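Local coordinates for protein 3,4-dihydroxy-2-butanone 4-phosphate synthase (Acinetobacter baumannii, PDB 6MNZ) that probably converts D-ribulose 5-phosphate into formate and 3,4-dihydroxy-2-butanone 4-phosphate, a step in making riboflavin, at residues A[212-215]-A[220-223]; A[223-228]-A[232-237]; A[333-338]-A[356-361]; A[191-196]-A[322-327]; A[135-140]-A[147-152]. All coordinates share one frame; numbering follows the deposited sequence.

Contact 1: A[212-215]-A[220-223]; sequences RTIQ and SFEL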
# COMPACT_ATOMS: atom_id res chain seq x y z
N ARG A 212 7.96 -15.79 22.25
CA ARG A 212 6.98 -15.22 23.16
C ARG A 212 6.00 -16.31 23.56
O ARG A 212 5.89 -17.35 22.90
CB ARG A 212 6.24 -14.03 22.54
CG ARG A 212 7.03 -12.73 22.51
CD ARG A 212 6.41 -11.73 21.55
NE ARG A 212 5.12 -11.24 22.03
CZ ARG A 212 4.96 -10.27 22.92
NH1 ARG A 212 6.02 -9.68 23.47
NH2 ARG A 212 3.74 -9.90 23.29
N THR A 213 5.21 -16.03 24.59
CA THR A 213 4.07 -16.86 24.95
C THR A 213 2.80 -16.01 24.93
O THR A 213 2.77 -14.91 25.49
CB THR A 213 4.25 -17.48 26.34
OG1 THR A 213 5.38 -18.36 26.32
CG2 THR A 213 3.01 -18.27 26.73
N ILE A 214 1.75 -16.56 24.34
CA ILE A 214 0.49 -15.86 24.16
C ILE A 214 -0.63 -16.71 24.75
O ILE A 214 -0.61 -17.94 24.65
CB ILE A 214 0.21 -15.55 22.68
CG1 ILE A 214 0.43 -16.80 21.83
CG2 ILE A 214 1.10 -14.42 22.19
CD1 ILE A 214 -0.28 -16.77 20.50
N GLN A 215 -1.68 -16.04 25.21
CA GLN A 215 -2.83 -16.69 25.82
C GLN A 215 -4.03 -16.51 24.90
O GLN A 215 -4.38 -15.37 24.57
CB GLN A 215 -3.11 -16.13 27.21
CG GLN A 215 -1.91 -16.18 28.14
CD GLN A 215 -1.37 -17.58 28.31
OE1 GLN A 215 -2.08 -18.57 28.12
NE2 GLN A 215 -0.11 -17.68 28.71
N SER A 220 -2.68 -21.78 25.11
CA SER A 220 -1.42 -21.05 25.14
C SER A 220 -0.53 -21.50 23.98
O SER A 220 -0.39 -22.70 23.73
CB SER A 220 -0.69 -21.28 26.47
OG SER A 220 -1.50 -20.89 27.56
N PHE A 221 0.08 -20.53 23.31
CA PHE A 221 0.98 -20.80 22.20
C PHE A 221 2.33 -20.15 22.47
O PHE A 221 2.43 -19.14 23.18
CB PHE A 221 0.41 -20.29 20.88
CG PHE A 221 -0.67 -21.16 20.31
CD1 PHE A 221 -2.00 -20.80 20.42
CD2 PHE A 221 -0.35 -22.33 19.63
CE1 PHE A 221 -2.99 -21.55 19.81
CE2 PHE A 221 -1.34 -23.10 19.05
CZ PHE A 221 -2.66 -22.70 19.13
N GLU A 222 3.36 -20.65 21.80
CA GLU A 222 4.64 -19.97 21.68
C GLU A 222 4.70 -19.23 20.34
O GLU A 222 4.44 -19.82 19.29
CB GLU A 222 5.80 -20.95 21.79
CG GLU A 222 5.78 -21.79 23.06
CD GLU A 222 6.01 -20.97 24.31
OE1 GLU A 222 6.48 -19.82 24.19
OE2 GLU A 222 5.78 -21.49 25.42
N LEU A 223 5.02 -17.94 20.40
CA LEU A 223 5.09 -17.09 19.21
C LEU A 223 6.53 -17.02 18.74
O LEU A 223 7.34 -16.29 19.32
CB LEU A 223 4.55 -15.69 19.52
CG LEU A 223 3.73 -15.02 18.42
CD1 LEU A 223 2.34 -15.64 18.34
CD2 LEU A 223 3.63 -13.52 18.68

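Contact 2: A[223-228]-A[232-237]; sequences LYRYRE and PDIHLA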
# COMPACT_ATOMS: atom_id res chain seq x y z
N LEU A 223 5.02 -17.94 20.40
CA LEU A 223 5.09 -17.09 19.21
C LEU A 223 6.53 -17.02 18.74
O LEU A 223 7.34 -16.29 19.32
CB LEU A 223 4.55 -15.69 19.52
CG LEU A 223 3.73 -15.02 18.42
CD1 LEU A 223 2.34 -15.64 18.34
CD2 LEU A 223 3.63 -13.52 18.68
N TYR A 224 6.80 -17.59 17.57
CA TYR A 224 8.07 -17.41 16.87
C TYR A 224 7.87 -16.39 15.76
O TYR A 224 7.03 -16.60 14.87
CB TYR A 224 8.57 -18.75 16.33
CG TYR A 224 8.81 -19.80 17.39
CD1 TYR A 224 10.08 -20.33 17.59
CD2 TYR A 224 7.75 -20.38 18.07
CE1 TYR A 224 10.28 -21.38 18.48
CE2 TYR A 224 7.96 -21.33 19.05
CZ TYR A 224 9.23 -21.83 19.25
OH TYR A 224 9.45 -22.84 20.16
N ARG A 225 8.53 -15.24 15.88
CA ARG A 225 8.56 -14.24 14.83
C ARG A 225 9.77 -14.45 13.93
O ARG A 225 10.91 -14.43 14.40
CB ARG A 225 8.59 -12.83 15.43
CG ARG A 225 7.24 -12.36 15.96
CD ARG A 225 7.37 -11.18 16.91
NE ARG A 225 7.07 -9.91 16.26
CZ ARG A 225 7.98 -9.01 15.89
NH1 ARG A 225 9.27 -9.20 16.14
NH2 ARG A 225 7.58 -7.87 15.33
N TYR A 226 9.52 -14.55 12.62
CA TYR A 226 10.57 -14.76 11.63
C TYR A 226 10.61 -13.59 10.65
O TYR A 226 9.61 -12.90 10.44
CB TYR A 226 10.35 -16.06 10.86
CG TYR A 226 10.54 -17.30 11.71
CD1 TYR A 226 9.50 -17.82 12.45
CD2 TYR A 226 11.77 -17.94 11.77
CE1 TYR A 226 9.64 -19.02 13.12
CE2 TYR A 226 11.91 -19.15 12.41
CZ TYR A 226 10.87 -19.63 13.17
OH TYR A 226 11.07 -20.73 13.98
N ARG A 227 11.78 -13.38 10.06
CA ARG A 227 11.94 -12.45 8.94
C ARG A 227 12.76 -13.11 7.84
O ARG A 227 13.79 -13.74 8.11
CB ARG A 227 12.63 -11.16 9.40
CG ARG A 227 11.67 -10.00 9.64
CD ARG A 227 12.37 -8.66 9.48
NE ARG A 227 13.34 -8.41 10.56
CZ ARG A 227 13.08 -7.72 11.66
NH1 ARG A 227 11.84 -7.29 11.91
NH2 ARG A 227 14.03 -7.53 12.56
N GLU A 228 12.36 -12.86 6.60
CA GLU A 228 13.06 -13.37 5.43
C GLU A 228 13.88 -12.28 4.75
O GLU A 228 13.60 -11.09 4.92
CB GLU A 228 12.08 -13.97 4.41
CG GLU A 228 12.77 -14.75 3.31
CD GLU A 228 11.81 -15.30 2.27
OE1 GLU A 228 10.89 -14.55 1.89
OE2 GLU A 228 12.19 -16.29 1.61
N PRO A 232 9.76 -7.93 2.96
CA PRO A 232 8.38 -7.43 2.94
C PRO A 232 7.49 -7.96 4.07
O PRO A 232 6.27 -7.94 3.92
CB PRO A 232 7.86 -7.92 1.58
CG PRO A 232 9.04 -8.52 0.86
CD PRO A 232 9.98 -8.96 1.93
N ASP A 233 8.07 -8.57 5.10
CA ASP A 233 7.37 -9.59 5.86
C ASP A 233 7.77 -9.49 7.32
O ASP A 233 8.89 -9.08 7.63
CB ASP A 233 7.69 -10.99 5.31
CG ASP A 233 9.17 -11.16 5.00
OD1 ASP A 233 9.99 -10.87 5.90
OD2 ASP A 233 9.49 -11.67 3.91
N ILE A 234 6.87 -9.88 8.21
CA ILE A 234 7.22 -10.57 9.45
C ILE A 234 6.38 -11.83 9.55
O ILE A 234 5.15 -11.77 9.44
CB ILE A 234 7.02 -9.65 10.67
CG1 ILE A 234 7.43 -10.36 11.96
CG2 ILE A 234 5.60 -9.14 10.71
CD1 ILE A 234 8.93 -10.37 12.16
N HIS A 235 7.04 -12.99 9.54
CA HIS A 235 6.36 -14.28 9.57
C HIS A 235 6.26 -14.81 10.99
O HIS A 235 7.18 -14.66 11.80
CB HIS A 235 7.09 -15.30 8.70
CG HIS A 235 7.43 -14.79 7.33
ND1 HIS A 235 6.58 -14.93 6.26
CD2 HIS A 235 8.57 -14.26 6.83
CE1 HIS A 235 7.11 -14.35 5.20
NE2 HIS A 235 8.35 -13.99 5.50
N LEU A 236 5.17 -15.52 11.26
CA LEU A 236 4.90 -16.07 12.58
C LEU A 236 4.80 -17.59 12.52
O LEU A 236 4.51 -18.18 11.47
CB LEU A 236 3.61 -15.50 13.17
CG LEU A 236 3.59 -13.98 13.35
CD1 LEU A 236 2.20 -13.51 13.70
CD2 LEU A 236 4.58 -13.56 14.42
N ALA A 237 4.97 -18.22 13.69
CA ALA A 237 4.72 -19.65 13.83
C ALA A 237 4.16 -19.90 15.23
O ALA A 237 4.81 -19.55 16.22
CB ALA A 237 6.00 -20.46 13.61

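Contact 3: A[333-338]-A[356-361]; sequences ILRDLG and GFNLEV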
# COMPACT_ATOMS: atom_id res chain seq x y z
N ILE A 333 10.79 -22.31 8.26
CA ILE A 333 10.27 -22.15 9.62
C ILE A 333 10.14 -23.51 10.29
O ILE A 333 10.49 -23.68 11.47
CB ILE A 333 8.93 -21.40 9.59
CG1 ILE A 333 9.16 -19.93 9.24
CG2 ILE A 333 8.21 -21.53 10.93
CD1 ILE A 333 7.89 -19.12 9.07
N LEU A 334 9.53 -24.47 9.60
CA LEU A 334 9.24 -25.76 10.21
C LEU A 334 10.52 -26.55 10.50
O LEU A 334 10.61 -27.20 11.54
CB LEU A 334 8.31 -26.56 9.31
CG LEU A 334 6.92 -25.95 9.13
CD1 LEU A 334 6.21 -26.57 7.93
CD2 LEU A 334 6.09 -26.10 10.39
N ARG A 335 11.53 -26.42 9.64
CA ARG A 335 12.83 -26.99 9.97
C ARG A 335 13.46 -26.29 11.16
O ARG A 335 14.06 -26.94 12.03
CB ARG A 335 13.77 -26.92 8.76
CG ARG A 335 15.16 -27.45 9.04
CD ARG A 335 15.93 -27.73 7.76
NE ARG A 335 16.29 -26.49 7.07
CZ ARG A 335 16.04 -26.23 5.79
NH1 ARG A 335 15.42 -27.12 5.02
NH2 ARG A 335 16.41 -25.07 5.28
N ASP A 336 13.41 -24.95 11.18
CA ASP A 336 13.97 -24.21 12.30
C ASP A 336 13.30 -24.60 13.61
O ASP A 336 13.95 -24.64 14.66
CB ASP A 336 13.83 -22.71 12.07
CG ASP A 336 14.30 -21.89 13.25
OD1 ASP A 336 15.53 -21.72 13.41
OD2 ASP A 336 13.44 -21.38 14.01
N LEU A 337 12.01 -24.94 13.57
CA LEU A 337 11.31 -25.46 14.74
C LEU A 337 11.62 -26.92 15.03
O LEU A 337 11.25 -27.41 16.10
CB LEU A 337 9.80 -25.28 14.56
CG LEU A 337 9.33 -23.83 14.45
CD1 LEU A 337 7.89 -23.76 13.94
CD2 LEU A 337 9.45 -23.12 15.79
N GLY A 338 12.35 -27.60 14.15
CA GLY A 338 12.70 -28.98 14.37
C GLY A 338 11.66 -29.98 13.91
O GLY A 338 11.58 -31.08 14.47
N GLY A 356 13.21 -30.66 -0.43
CA GLY A 356 14.55 -30.23 -0.08
C GLY A 356 14.75 -30.13 1.41
O GLY A 356 15.88 -30.09 1.90
N PHE A 357 13.68 -30.45 2.13
CA PHE A 357 13.51 -30.06 3.52
C PHE A 357 13.23 -31.35 4.28
O PHE A 357 12.12 -31.87 4.24
CB PHE A 357 12.38 -29.04 3.67
CG PHE A 357 12.54 -27.82 2.80
CD1 PHE A 357 12.27 -27.88 1.44
CD2 PHE A 357 12.90 -26.60 3.35
CE1 PHE A 357 12.46 -26.77 0.64
CE2 PHE A 357 12.99 -25.47 2.56
CZ PHE A 357 12.77 -25.55 1.20
N ASN A 358 14.23 -31.84 5.01
CA ASN A 358 13.92 -32.65 6.18
C ASN A 358 13.12 -33.89 5.83
O ASN A 358 12.01 -34.01 6.34
CB ASN A 358 13.14 -31.86 7.23
CG ASN A 358 14.00 -30.90 8.02
OD1 ASN A 358 13.50 -29.89 8.52
ND2 ASN A 358 15.22 -31.33 8.35
N LEU A 359 13.77 -34.96 5.38
CA LEU A 359 13.24 -35.93 4.43
C LEU A 359 11.72 -36.08 4.43
O LEU A 359 11.03 -35.07 4.59
CB LEU A 359 13.80 -37.30 4.82
CG LEU A 359 13.32 -37.52 6.28
CD1 LEU A 359 11.98 -38.28 6.40
CD2 LEU A 359 14.38 -38.19 7.16
N GLU A 360 11.23 -37.13 3.77
CA GLU A 360 9.92 -37.09 3.13
C GLU A 360 8.83 -36.91 4.18
O GLU A 360 8.59 -37.82 4.98
CB GLU A 360 9.68 -38.39 2.35
CG GLU A 360 8.21 -38.76 2.09
CD GLU A 360 8.05 -40.14 1.47
OE1 GLU A 360 9.09 -40.80 1.22
OE2 GLU A 360 6.91 -40.64 1.43
N VAL A 361 8.46 -35.64 4.40
CA VAL A 361 7.95 -35.22 5.71
C VAL A 361 6.49 -35.60 5.92
O VAL A 361 6.05 -35.68 7.07
CB VAL A 361 8.03 -33.70 5.90
CG1 VAL A 361 7.53 -33.31 7.27
CG2 VAL A 361 9.43 -33.19 5.73

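Contact 4: A[191-196]-A[322-327]; sequences TIADLI and HQYQTI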
# COMPACT_ATOMS: atom_id res chain seq x y z
N THR A 191 12.84 -21.82 -15.62
CA THR A 191 11.65 -21.24 -14.99
C THR A 191 12.07 -20.41 -13.79
O THR A 191 12.83 -20.89 -12.94
CB THR A 191 10.68 -22.34 -14.56
OG1 THR A 191 10.34 -23.15 -15.69
CG2 THR A 191 9.41 -21.73 -13.98
N ILE A 192 11.53 -19.20 -13.68
CA ILE A 192 11.81 -18.37 -12.51
C ILE A 192 11.33 -19.07 -11.24
O ILE A 192 12.02 -19.07 -10.21
CB ILE A 192 11.17 -16.98 -12.66
CG1 ILE A 192 11.83 -16.20 -13.80
CG2 ILE A 192 11.27 -16.19 -11.36
CD1 ILE A 192 11.12 -14.91 -14.14
N ALA A 193 10.19 -19.77 -11.32
CA ALA A 193 9.75 -20.58 -10.19
C ALA A 193 10.77 -21.66 -9.85
O ALA A 193 11.02 -21.93 -8.67
CB ALA A 193 8.39 -21.21 -10.50
N ASP A 194 11.38 -22.28 -10.86
CA ASP A 194 12.44 -23.24 -10.59
C ASP A 194 13.63 -22.58 -9.91
O ASP A 194 14.35 -23.24 -9.15
CB ASP A 194 12.89 -23.91 -11.90
CG ASP A 194 11.94 -25.00 -12.35
OD1 ASP A 194 10.74 -24.93 -12.00
OD2 ASP A 194 12.38 -25.90 -13.09
N LEU A 195 13.85 -21.29 -10.16
CA LEU A 195 14.88 -20.56 -9.44
C LEU A 195 14.43 -20.19 -8.03
O LEU A 195 15.25 -20.19 -7.10
CB LEU A 195 15.28 -19.30 -10.21
CG LEU A 195 16.51 -18.56 -9.69
CD1 LEU A 195 17.75 -19.44 -9.79
CD2 LEU A 195 16.71 -17.26 -10.45
N ILE A 196 13.16 -19.80 -7.86
CA ILE A 196 12.61 -19.62 -6.52
C ILE A 196 12.92 -20.84 -5.66
O ILE A 196 13.48 -20.73 -4.56
CB ILE A 196 11.10 -19.37 -6.58
CG1 ILE A 196 10.82 -17.99 -7.19
CG2 ILE A 196 10.49 -19.45 -5.19
CD1 ILE A 196 9.37 -17.75 -7.54
N HIS A 322 4.39 -17.74 -6.40
CA HIS A 322 3.87 -17.42 -5.07
C HIS A 322 3.69 -18.66 -4.21
O HIS A 322 3.69 -18.55 -2.98
CB HIS A 322 2.54 -16.68 -5.21
CG HIS A 322 1.96 -16.24 -3.90
ND1 HIS A 322 1.21 -17.08 -3.10
CD2 HIS A 322 2.09 -15.08 -3.21
CE1 HIS A 322 0.81 -16.41 -2.03
NE2 HIS A 322 1.37 -15.22 -2.05
N GLN A 323 3.56 -19.84 -4.83
CA GLN A 323 3.46 -21.07 -4.05
C GLN A 323 4.82 -21.48 -3.49
O GLN A 323 4.95 -21.72 -2.29
CB GLN A 323 2.88 -22.19 -4.92
CG GLN A 323 1.42 -22.00 -5.29
CD GLN A 323 0.88 -23.14 -6.13
OE1 GLN A 323 1.58 -24.12 -6.39
NE2 GLN A 323 -0.39 -23.05 -6.52
N TYR A 324 5.84 -21.52 -4.35
CA TYR A 324 7.18 -21.89 -3.89
C TYR A 324 7.74 -20.85 -2.93
O TYR A 324 8.54 -21.18 -2.05
CB TYR A 324 8.12 -22.06 -5.08
CG TYR A 324 7.71 -23.13 -6.06
CD1 TYR A 324 6.75 -24.07 -5.74
CD2 TYR A 324 8.42 -23.30 -7.25
CE1 TYR A 324 6.43 -25.09 -6.61
CE2 TYR A 324 8.14 -24.34 -8.10
CZ TYR A 324 7.13 -25.23 -7.79
OH TYR A 324 6.83 -26.26 -8.65
N GLN A 325 7.38 -19.58 -3.12
CA GLN A 325 7.62 -18.57 -2.09
C GLN A 325 6.97 -18.98 -0.78
O GLN A 325 7.61 -18.97 0.28
CB GLN A 325 7.11 -17.21 -2.56
CG GLN A 325 7.94 -16.59 -3.67
CD GLN A 325 7.24 -15.41 -4.33
OE1 GLN A 325 6.12 -15.06 -3.97
NE2 GLN A 325 7.95 -14.75 -5.23
N THR A 326 5.69 -19.35 -0.83
CA THR A 326 4.95 -19.65 0.40
C THR A 326 5.60 -20.81 1.14
O THR A 326 6.14 -20.64 2.24
CB THR A 326 3.49 -19.97 0.07
OG1 THR A 326 2.83 -18.79 -0.39
CG2 THR A 326 2.76 -20.51 1.31
N ILE A 327 5.67 -21.97 0.49
CA ILE A 327 6.06 -23.19 1.19
C ILE A 327 7.56 -23.21 1.47
O ILE A 327 7.99 -23.80 2.46
CB ILE A 327 5.62 -24.43 0.39
CG1 ILE A 327 5.26 -25.58 1.35
CG2 ILE A 327 6.70 -24.86 -0.59
CD1 ILE A 327 4.00 -25.34 2.16

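Contact 5: A[135-140]-A[147-152]; sequences GGVLHR and GCDLAR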
# COMPACT_ATOMS: atom_id res chain seq x y z
N GLY A 135 15.07 -8.37 -1.91
CA GLY A 135 15.21 -9.80 -1.74
C GLY A 135 15.25 -10.60 -3.02
O GLY A 135 15.28 -11.83 -2.98
N GLY A 136 15.19 -9.93 -4.17
CA GLY A 136 15.29 -10.64 -5.43
C GLY A 136 14.04 -11.46 -5.69
O GLY A 136 12.93 -11.10 -5.30
N VAL A 137 14.26 -12.65 -6.24
CA VAL A 137 13.18 -13.51 -6.72
C VAL A 137 12.42 -14.10 -5.54
O VAL A 137 11.43 -14.81 -5.71
CB VAL A 137 13.74 -14.60 -7.64
CG1 VAL A 137 12.68 -15.59 -8.04
CG2 VAL A 137 14.35 -13.99 -8.89
N LEU A 138 12.84 -13.76 -4.32
CA LEU A 138 12.11 -14.22 -3.14
C LEU A 138 10.70 -13.64 -3.08
O LEU A 138 9.83 -14.21 -2.41
CB LEU A 138 12.87 -13.86 -1.87
CG LEU A 138 14.22 -14.54 -1.66
CD1 LEU A 138 14.91 -13.93 -0.45
CD2 LEU A 138 14.05 -16.04 -1.50
N HIS A 139 10.52 -12.42 -3.58
CA HIS A 139 9.30 -11.66 -3.36
C HIS A 139 8.59 -11.30 -4.65
O HIS A 139 7.41 -11.64 -4.82
CB HIS A 139 9.61 -10.39 -2.55
CG HIS A 139 10.46 -10.65 -1.35
ND1 HIS A 139 10.07 -11.47 -0.31
CD2 HIS A 139 11.74 -10.29 -1.07
CE1 HIS A 139 11.06 -11.59 0.55
NE2 HIS A 139 12.07 -10.85 0.14
N ARG A 140 9.28 -10.65 -5.58
CA ARG A 140 8.77 -10.46 -6.94
C ARG A 140 9.41 -11.49 -7.86
O ARG A 140 10.63 -11.48 -8.06
CB ARG A 140 9.07 -9.04 -7.44
CG ARG A 140 8.23 -8.64 -8.64
CD ARG A 140 8.72 -7.35 -9.27
NE ARG A 140 9.36 -7.60 -10.56
CZ ARG A 140 9.27 -6.79 -11.62
NH1 ARG A 140 8.74 -5.58 -11.48
NH2 ARG A 140 9.96 -7.07 -12.72
N GLY A 147 17.09 -12.11 -13.39
CA GLY A 147 18.38 -11.83 -14.00
C GLY A 147 19.45 -11.51 -12.98
O GLY A 147 20.56 -12.03 -13.05
N CYS A 148 19.11 -10.70 -11.98
CA CYS A 148 20.08 -10.35 -10.95
C CYS A 148 20.46 -11.57 -10.12
O CYS A 148 21.64 -11.86 -9.93
CB CYS A 148 19.51 -9.24 -10.05
SG CYS A 148 19.35 -7.64 -10.87
N ASP A 149 19.46 -12.24 -9.53
CA ASP A 149 19.75 -13.36 -8.65
C ASP A 149 20.51 -14.46 -9.38
O ASP A 149 21.47 -15.02 -8.83
CB ASP A 149 18.46 -13.91 -8.06
CG ASP A 149 17.80 -12.95 -7.09
OD1 ASP A 149 18.51 -12.07 -6.55
OD2 ASP A 149 16.58 -13.06 -6.88
N LEU A 150 20.21 -14.67 -10.66
CA LEU A 150 20.95 -15.65 -11.44
C LEU A 150 22.41 -15.24 -11.58
O LEU A 150 23.32 -16.04 -11.33
CB LEU A 150 20.30 -15.81 -12.82
CG LEU A 150 20.52 -17.17 -13.50
CD1 LEU A 150 19.84 -18.28 -12.71
CD2 LEU A 150 20.02 -17.13 -14.93
N ALA A 151 22.66 -13.99 -11.96
CA ALA A 151 24.04 -13.51 -12.06
C ALA A 151 24.74 -13.58 -10.72
O ALA A 151 25.94 -13.87 -10.65
CB ALA A 151 24.06 -12.08 -12.60
N ARG A 152 24.01 -13.31 -9.63
CA ARG A 152 24.60 -13.42 -8.30
C ARG A 152 25.06 -14.84 -8.02
O ARG A 152 26.18 -15.05 -7.53
CB ARG A 152 23.59 -12.96 -7.26
CG ARG A 152 24.01 -13.22 -5.82
CD ARG A 152 22.96 -12.70 -4.84
NE ARG A 152 22.93 -11.24 -4.81
CZ ARG A 152 21.99 -10.49 -5.37
NH1 ARG A 152 21.03 -11.03 -6.12
NH2 ARG A 152 22.03 -9.17 -5.22

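Contact 1: A[212-215]-A[220-223]
Ile214 and Phe221 meet as an antiparallel hydrogen-bonded pair, with Ile214 N giving to Phe221 O at 2.9 Å and Phe221 N returning to Ile214 O at 3.0 Å. At the next hydrogen-bonded pair, two residues along, Leu223 N donates to Arg212 O at 2.7 Å, while the return bond from Arg212 N to Leu223 O is weak. The face carrying Arg212, Ile214, Phe221 and Leu223 is mainly apolar. Ile214 holds CG1 between its backbone N and carbonyl carbon (chi1 48°), which swings the chain end over the partner strand, where CD1 rests 3.6 Å from Phe221 CB. The same methyl meets Leu223 CD1 at 3.6 Å, the two side chains crossing at about a right angle.

On the other face the pairs are polar. Thr213 OG1 donates to Glu222 OE1 at 2.8 Å, arriving on the syn side of the carboxylate but 33° out of its plane; Glu222 is bent at chi2, which folds its acid across to the threonine. Ser220 OG donates to Gln215 OE1, though the modelled bond is doubtfully short.

Further out, these strands form a beta hairpin at the edge of a mixed sheet. Strand 235-239 continues the sheet beyond strand 220-228, with Glu222 backbone-bonded to Val239, and Leu238 touches Ile214, Phe221 and Leu223. Leu261 of the second subunit packs on Ile214. Ile214, Phe221 and Leu223 thus suit the face packed on Leu238, with Arg212 at its exposed margin, while hydroxyl, amide and acid groups, which can pair with one another and with water, suit the other, so the hairpin is amphipathic.

Contact 2: A[223-228]-A[232-237]
Ile234 pushes its terminal methyl between two arginines of the facing strand. Its CG1 stands anti to the backbone N (chi1 -178°), which sends CD1 over the centre of one face of the Arg225 guanidinium, 4.1 Å from Arg225 CZ, and within 3.7 Å of Arg227 CG. Leu236 lies alongside Arg225, pointing the same way, with its CD2 branch against the aliphatic CG. At its far end Arg225 NH1 makes a salt bridge to Asp210.

This is a beta hairpin of strands 220-228 and 235-239, with Tyr224 N bonded to Ala237 O at 3.1 Å and His235 N to Tyr226 O at 2.7 Å. On the opposite face, small Ala237 fits beside bulky tyrosines: its CB sits 3.9 Å from Tyr226 CE1, at the ring edge, and 4.1 Å from Tyr224 CB. Helix 320-336 covers this face, where Ile333 packs on Tyr226 and Asp336 accepts from the Tyr226 hydroxyl.

Near the turn, Asp233 OD1 takes Glu228 N at 3.2 Å from above its carboxylate plane. The two acid side chains cross at about a right angle, Glu228 OE1 being 3.8 Å from Asp233 OD2, a closeness that might raise the pKa of one of them.

Contact 3: A[333-338]-A[356-361]
The C-terminal turn of helix 320-336, closed by a Schellman motif, presents Arg335 to Phe357 and Asn358 of the loop that leads into strand 362-365. Gly338, at positive phi, returns its N to Arg335 O at 2.8 Å, a backbone shape that glycine adopts easily. Arg335 carries the helix side of the contact. With CG anti to the backbone N (chi1 178°), its chain leaves the helix toward the loop and then bends at chi3, bringing the guanidinium beside the Phe357 ring. The two planes are only 13° apart, but the approach is oblique: NH1 lies near CD2, and Arg335 CZ is 4.0 Å from Phe357 CD2. Asn358 packs along the arginine methylenes, its CG 3.7 Å from Arg335 CD. Asparagine also suits a backbone with positive phi, as here.

On the other flank of the helix, Asp336 joins Arg208 in a salt bridge, while Leu334 and Leu337 turn toward the sheet.

Since no hydrogen bond links the two segments, the loop is held here by van der Waals contact of the flat Phe357 ring and of Asn358 with the guanidinium and methylenes of a long, adaptable side chain.

Contact 4: A[191-196]-A[322-327]
Ile196 and Tyr324 form the close part of this contact. Two helix segments run nearly parallel, 4° between their directions, with axes 9.1 Å apart at closest approach. The Ile196 branch CG2 presses on Tyr324 CB at 3.5 Å, the side chains crossing at about a right angle, and also lies 3.7 Å from Gln325 N. A beta-branched residue suits this place because its second branch sits close to its own backbone and can reach the neighbouring helix directly. One turn back, Ala193 is small enough for the tyrosine ring to come near: Ala193 CB is 3.9 Å from Tyr324 CD2, and Ala193 O meets the ring edge near its plane, 3.3 Å from the same CD2.

Packing is looser along the Gln325 side chain, whose NE2 stands 4.0 Å from Ile196 CD1; its amide is turned instead to His139 O, in a weak hydrogen bond. Around the far side of helix 320-336 lies His322, exposed to solvent.

The contact joins the DHBP synthase part of the chain to the GTP cyclohydrolase II-like part. Behind helix 192-202, Ile192 packs on His143 and Ala146, and Leu195 on Leu150 and Leu153 of helix 143-153, while Ile196 reaches Val137 and lies about 4 Å, side chain to side chain, from Ala141 of the predicted substrate site. Behind helix 320-336, Thr326 and Ile327 rest on Val252 of strand 248-253.

Contact 5: A[135-140]-A[147-152]
Val137 and Asp149 tie the loop after strand 127-131 to helix 143-153, the helix whose start carries part of the predicted ribulose 5-phosphate site. The loop has a short 3-10 turn at Val137 and Leu138, with His139 N bonded back to Gly136 O at 3.2 Å, and runs on into Arg140, itself one of the predicted substrate-binding residues.

The link across the segments is a hydrogen bond from Val137 N to Asp149 OD2; its modelled length is doubtfully short, but the angle of 156° at the hydrogen fits a donor aimed at the acid. With CG anti to its carbonyl carbon (chi1 -68°), Asp149 extends its carboxylate from the helix to that buried amide.

Charge pairing fixes the same acid. Arg152, one turn on, sets NH1 2.8 Å from Asp149 OD1, and Arg199 of helix 192-202 reaches OD2, so each oxygen has an arginine partner. Two such cations would be expected to keep the aspartate ionised. Arg140 pairs through NE with Glu145, and its NH2 holds a sulfate ion, consistent with a phosphate-binding role.

Apolar and steric fit complete the contact. Val137 CG2 lies beside Asp149 OD2, and the side chain also packs on Ile192 and Ala146, filling the region between two helices. Gly136 has positive phi (70°) and stands directly against the acid, so glycine suits both backbone and space: its CA is 3.1 Å from Asp149 OD2.

How the contacts relate
Contacts 1 and 2 lie on one sheet and share strand 220-228 and Leu223: the outer hairpin is partly exposed, its second face polar, whereas 223-228 with 232-237 is mostly buried. Both touch the second subunit. Helix 320-336 serves contacts 3 and 4, ending in a hydrogen-bond-free touch on a peripheral loop in one and packing against the synthase part in the other. Contact 5, buried near the chain's centre, relies instead on one acid gripped by an amide and arginines. It meets contact 4 where Gln325 reaches the 135-140 loop, and contact 2 through His139, so 135-140 touches both helix and hairpin of the second family region.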